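Local structure of galectin 2 (Gallus gallus, 2YMZ) at residues G35-P47 with I54-Q66. The protein probably binds carbohydrates, most likely beta-galactosides, as a lectin of the galectin family. Numbering follows the deposited sequence.
Sequences GCKSSDLALHFNP and IVCNSLCSDNWQQ
Trp64 turns an edge of its six-membered ring onto a face of His44, CH2 lying 3.4 Å from His44 CG and the two planes inclined at 53°, a tilted edge-to-face pair. The imidazole hangs beside its own carbonyl, CG anti to the backbone N (chi1 159°), which presents that face to the indole, while ND1 is held by Asn33 OD1 on strand 30-34. Leu59 CD1 lies over the centre of one face of the Trp64 ring, and Leu41 CD1 approaches Trp64 CH2 obliquely at 4.0 Å. Leu41 and Leu59 in turn touch through their CB atoms, 3.9 Å apart, as a hydrogen-bonded pair on the same face as His44. These side chains come from three successive antiparallel strands, 40-48, 53-60 and 63-70, of the galectin beta-sandwich, Trp64 reaching His44 across the middle one; a beta bulge between Leu41 and His44 shifts the pairing by one residue. His44 and Asn46, from the His-Phe-Asn-Pro signature of galectins, share this face with Asn57 and Trp64, as at the galactoside-binding site of relatives, so it is probably the sugar-binding face here. On the other face, Ile54 CG2 meets Phe45 CE1 at 3.5 Å, and Cys56 SG approaches Phe45 CD1 obliquely at 3.8 Å; Phe45 and Leu43 also pack on Val94 of the second sheet. Beside the start of strand 40-48, the type I' turn from Cys60 to Asn63 is held by two bonds. Asp62 N donates to Ser39 O at 2.8 Å on a lone pair, and Ser61 N reaches Asp40 OD1 at 3.0 Å, nearly straight (171°) but from above the carboxylate plane.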
loop_
_atom_site.group_PDB
_atom_site.type_symbol
_atom_site.label_atom_id
_atom_site.label_comp_id
_atom_site.label_asym_id
_atom_site.label_seq_id
_atom_site.Cartn_x
_atom_site.Cartn_y
_atom_site.Cartn_z
ATOM N N GLY A 35 1.673 -11.037 7.942
ATOM C CA GLY A 35 1.268 -12.406 8.305
ATOM C C GLY A 35 0.316 -12.958 7.289
ATOM O O GLY A 35 0.449 -12.719 6.121
ATOM N N CYS A 36 -0.669 -13.691 7.777
ATOM C CA CYS A 36 -1.617 -14.182 6.810
ATOM C C CYS A 36 -2.988 -13.554 6.886
ATOM O O CYS A 36 -3.748 -13.702 5.907
ATOM C CB CYS A 36 -1.599 -15.702 6.772
ATOM S SG CYS A 36 -2.551 -16.372 8.099
ATOM N N LYS A 37 -3.290 -12.805 7.972
ATOM C CA LYS A 37 -4.477 -11.993 8.093
ATOM C C LYS A 37 -4.342 -11.155 9.367
ATOM O O LYS A 37 -3.325 -11.250 10.044
ATOM C CB LYS A 37 -5.728 -12.913 8.165
ATOM C CG LYS A 37 -5.683 -13.859 9.358
ATOM C CD LYS A 37 -6.980 -14.702 9.391
ATOM C CE LYS A 37 -6.978 -15.795 8.349
ATOM N NZ LYS A 37 -7.767 -16.978 8.816
ATOM N N SER A 38 -5.296 -10.300 9.690
ATOM C CA SER A 38 -5.055 -9.418 10.831
ATOM C C SER A 38 -4.803 -10.147 12.142
ATOM O O SER A 38 -4.045 -9.665 12.973
ATOM C CB SER A 38 -6.136 -8.353 10.984
ATOM O OG SER A 38 -7.400 -8.978 11.052
ATOM N N SER A 39 -5.365 -11.356 12.290
ATOM C CA SER A 39 -5.297 -12.092 13.555
ATOM C C SER A 39 -4.161 -13.124 13.624
ATOM O O SER A 39 -3.957 -13.803 14.612
ATOM C CB SER A 39 -6.653 -12.787 13.718
ATOM O OG SER A 39 -6.845 -13.631 12.614
ATOM N N ASP A 40 -3.398 -13.254 12.554
ATOM C CA ASP A 40 -2.321 -14.203 12.468
ATOM C C ASP A 40 -1.095 -13.507 11.845
ATOM O O ASP A 40 -1.027 -13.306 10.632
ATOM C CB ASP A 40 -2.720 -15.420 11.626
ATOM C CG ASP A 40 -3.643 -16.345 12.390
ATOM O OD1 ASP A 40 -3.132 -17.014 13.310
ATOM O OD2 ASP A 40 -4.871 -16.292 12.158
ATOM N N LEU A 41 -0.123 -13.120 12.667
ATOM C CA LEU A 41 1.039 -12.353 12.202
ATOM C C LEU A 41 2.350 -13.044 12.485
ATOM O O LEU A 41 2.584 -13.520 13.608
ATOM C CB LEU A 41 1.081 -10.972 12.955
ATOM C CG LEU A 41 -0.183 -10.089 12.761
ATOM C CD1 LEU A 41 -0.090 -8.801 13.615
ATOM C CD2 LEU A 41 -0.328 -9.701 11.267
ATOM N N ALA A 42 3.179 -13.179 11.450
ATOM C CA ALA A 42 4.547 -13.626 11.599
ATOM C C ALA A 42 5.431 -12.583 12.267
ATOM O O ALA A 42 6.321 -12.933 13.031
ATOM C CB ALA A 42 5.109 -14.046 10.251
ATOM N N LEU A 43 5.157 -11.297 11.985
ATOM C CA LEU A 43 6.073 -10.244 12.452
ATOM C C LEU A 43 5.190 -9.041 12.790
ATOM O O LEU A 43 4.498 -8.475 11.906
ATOM C CB LEU A 43 7.148 -9.896 11.417
ATOM C CG LEU A 43 8.091 -8.686 11.786
ATOM C CD1 LEU A 43 8.751 -8.870 13.154
ATOM C CD2 LEU A 43 9.132 -8.367 10.709
ATOM N N HIS A 44 5.227 -8.612 14.053
ATOM C CA HIS A 44 4.676 -7.316 14.405
ATOM C C HIS A 44 5.888 -6.520 14.873
ATOM O O HIS A 44 6.535 -6.912 15.858
ATOM C CB HIS A 44 3.639 -7.560 15.543
ATOM C CG HIS A 44 3.272 -6.366 16.423
ATOM N ND1 HIS A 44 2.332 -5.428 16.063
ATOM C CD2 HIS A 44 3.659 -6.044 17.699
ATOM C CE1 HIS A 44 2.170 -4.556 17.063
ATOM N NE2 HIS A 44 2.925 -4.952 18.082
ATOM N N PHE A 45 6.282 -5.516 14.107
ATOM C CA PHE A 45 7.503 -4.731 14.340
ATOM C C PHE A 45 6.967 -3.407 14.827
ATOM O O PHE A 45 6.296 -2.656 14.083
ATOM C CB PHE A 45 8.172 -4.527 12.962
ATOM C CG PHE A 45 9.346 -3.592 12.987
ATOM C CD1 PHE A 45 10.579 -4.057 13.394
ATOM C CD2 PHE A 45 9.177 -2.255 12.563
ATOM C CE1 PHE A 45 11.678 -3.182 13.430
ATOM C CE2 PHE A 45 10.277 -1.381 12.567
ATOM C CZ PHE A 45 11.485 -1.854 13.042
ATOM N N ASN A 46 7.267 -3.077 16.099
ATOM C CA ASN A 46 6.553 -1.977 16.682
ATOM C C ASN A 46 7.516 -1.057 17.491
ATOM O O ASN A 46 7.823 -1.322 18.668
ATOM C CB ASN A 46 5.569 -2.630 17.696
ATOM C CG ASN A 46 4.795 -1.610 18.573
ATOM O OD1 ASN A 46 4.394 -2.009 19.685
ATOM N ND2 ASN A 46 4.463 -0.443 18.095
ATOM N N PRO A 47 8.076 -0.037 16.824
ATOM C CA PRO A 47 8.881 0.921 17.579
ATOM C C PRO A 47 8.006 1.722 18.531
ATOM O O PRO A 47 6.962 2.213 18.151
ATOM C CB PRO A 47 9.357 1.868 16.477
ATOM C CG PRO A 47 9.452 1.032 15.201
ATOM C CD PRO A 47 8.189 0.143 15.359
ATOM N N ILE A 54 12.390 -1.123 20.306
ATOM C CA ILE A 54 11.632 -1.719 19.222
ATOM C C ILE A 54 11.146 -3.049 19.762
ATOM O O ILE A 54 11.954 -3.915 20.178
ATOM C CB ILE A 54 12.567 -1.989 18.015
ATOM C CG1 ILE A 54 13.125 -0.616 17.525
ATOM C CG2 ILE A 54 11.808 -2.778 16.895
ATOM C CD1 ILE A 54 14.258 -0.733 16.522
ATOM N N VAL A 55 9.853 -3.254 19.734
ATOM C CA VAL A 55 9.304 -4.531 20.194
ATOM C C VAL A 55 8.880 -5.303 18.955
ATOM O O VAL A 55 8.191 -4.721 18.108
ATOM C CB VAL A 55 8.044 -4.314 20.987
ATOM C CG1 VAL A 55 7.500 -5.623 21.627
ATOM C CG2 VAL A 55 8.437 -3.410 22.181
ATOM N N CYS A 56 9.301 -6.547 18.885
ATOM C CA CYS A 56 8.797 -7.470 17.856
ATOM C C CYS A 56 8.027 -8.578 18.559
ATOM O O CYS A 56 8.430 -9.072 19.655
ATOM C CB CYS A 56 9.950 -8.074 17.064
ATOM S SG CYS A 56 10.780 -6.827 16.022
ATOM N N ASN A 57 6.989 -9.026 17.888
ATOM C CA ASN A 57 6.214 -10.182 18.436
ATOM C C ASN A 57 5.503 -10.922 17.272
ATOM O O ASN A 57 5.490 -10.438 16.119
ATOM C CB ASN A 57 5.132 -9.741 19.448
ATOM C CG ASN A 57 4.798 -10.837 20.498
ATOM O OD1 ASN A 57 5.174 -11.986 20.367
ATOM N ND2 ASN A 57 4.091 -10.464 21.551
ATOM N N SER A 58 4.894 -12.064 17.594
ATOM C CA SER A 58 4.004 -12.753 16.607
ATOM C C SER A 58 2.640 -12.901 17.266
ATOM O O SER A 58 2.526 -12.779 18.483
ATOM C CB SER A 58 4.593 -14.138 16.295
ATOM O OG SER A 58 4.847 -14.854 17.506
ATOM N N LEU A 59 1.587 -13.103 16.465
ATOM C CA LEU A 59 0.195 -13.111 16.884
ATOM C C LEU A 59 -0.328 -14.417 16.286
ATOM O O LEU A 59 -0.124 -14.632 15.075
ATOM C CB LEU A 59 -0.586 -11.907 16.298
ATOM C CG LEU A 59 -2.103 -11.781 16.561
ATOM C CD1 LEU A 59 -2.247 -11.615 18.097
ATOM C CD2 LEU A 59 -2.740 -10.593 15.900
ATOM N N CYS A 60 -1.004 -15.240 17.095
ATOM C CA CYS A 60 -1.488 -16.585 16.657
ATOM C C CYS A 60 -2.950 -16.667 17.112
ATOM O O CYS A 60 -3.208 -16.716 18.314
ATOM C CB CYS A 60 -0.616 -17.705 17.275
ATOM S SG CYS A 60 -0.560 -19.391 16.542
ATOM N N SER A 61 -3.870 -16.657 16.145
ATOM C CA SER A 61 -5.310 -16.580 16.380
ATOM C C SER A 61 -5.661 -15.489 17.384
ATOM O O SER A 61 -6.383 -15.716 18.367
ATOM C CB SER A 61 -5.897 -17.952 16.764
ATOM O OG SER A 61 -5.629 -18.878 15.724
ATOM N N ASP A 62 -5.120 -14.299 17.123
ATOM C CA ASP A 62 -5.334 -13.123 17.976
ATOM C C ASP A 62 -4.775 -13.257 19.422
ATOM O O ASP A 62 -5.115 -12.435 20.264
ATOM C CB ASP A 62 -6.825 -12.686 17.988
ATOM C CG ASP A 62 -7.170 -11.671 16.890
ATOM O OD1 ASP A 62 -6.296 -10.875 16.483
ATOM O OD2 ASP A 62 -8.345 -11.650 16.434
ATOM N N ASN A 63 -3.942 -14.278 19.677
ATOM C CA ASN A 63 -3.083 -14.400 20.897
ATOM C C ASN A 63 -1.649 -13.915 20.687
ATOM O O ASN A 63 -0.886 -14.536 19.937
ATOM C CB ASN A 63 -2.957 -15.846 21.355
ATOM C CG ASN A 63 -4.278 -16.410 21.806
ATOM O OD1 ASN A 63 -5.137 -15.657 22.276
ATOM N ND2 ASN A 63 -4.478 -17.721 21.622
ATOM N N TRP A 64 -1.261 -12.843 21.393
ATOM C CA TRP A 64 0.140 -12.400 21.355
ATOM C C TRP A 64 1.083 -13.386 22.026
ATOM O O TRP A 64 0.797 -13.929 23.128
ATOM C CB TRP A 64 0.192 -11.017 22.019
ATOM C CG TRP A 64 -0.432 -10.002 21.179
ATOM C CD1 TRP A 64 -1.583 -9.368 21.403
ATOM C CD2 TRP A 64 0.106 -9.454 19.928
ATOM N NE1 TRP A 64 -1.832 -8.448 20.384
ATOM C CE2 TRP A 64 -0.809 -8.505 19.466
ATOM C CE3 TRP A 64 1.268 -9.702 19.184
ATOM C CZ2 TRP A 64 -0.637 -7.793 18.251
ATOM C CZ3 TRP A 64 1.430 -8.999 17.928
ATOM C CH2 TRP A 64 0.499 -8.059 17.515
ATOM N N GLN A 65 2.236 -13.623 21.410
ATOM C CA GLN A 65 3.244 -14.538 21.916
ATOM C C GLN A 65 4.249 -13.787 22.759
ATOM O O GLN A 65 3.924 -12.717 23.258
ATOM C CB GLN A 65 3.925 -15.298 20.746
ATOM C CG GLN A 65 2.859 -15.876 19.845
ATOM C CD GLN A 65 2.291 -17.116 20.431
ATOM O OE1 GLN A 65 2.990 -18.143 20.528
ATOM N NE2 GLN A 65 1.017 -17.057 20.810
ATOM N N GLN A 66 5.399 -14.359 22.929
ATOM C CA GLN A 66 6.485 -13.741 23.711
ATOM C C GLN A 66 7.255 -12.704 22.878
ATOM O O GLN A 66 7.799 -13.054 21.810
ATOM C CB GLN A 66 7.400 -14.799 24.235
ATOM C CG GLN A 66 8.636 -14.266 24.914
ATOM C CD GLN A 66 9.300 -15.373 25.687
ATOM O OE1 GLN A 66 8.624 -16.314 26.156
ATOM N NE2 GLN A 66 10.627 -15.305 25.794
HETATM O O HOH W 1 -7.183 -17.618 13.148
#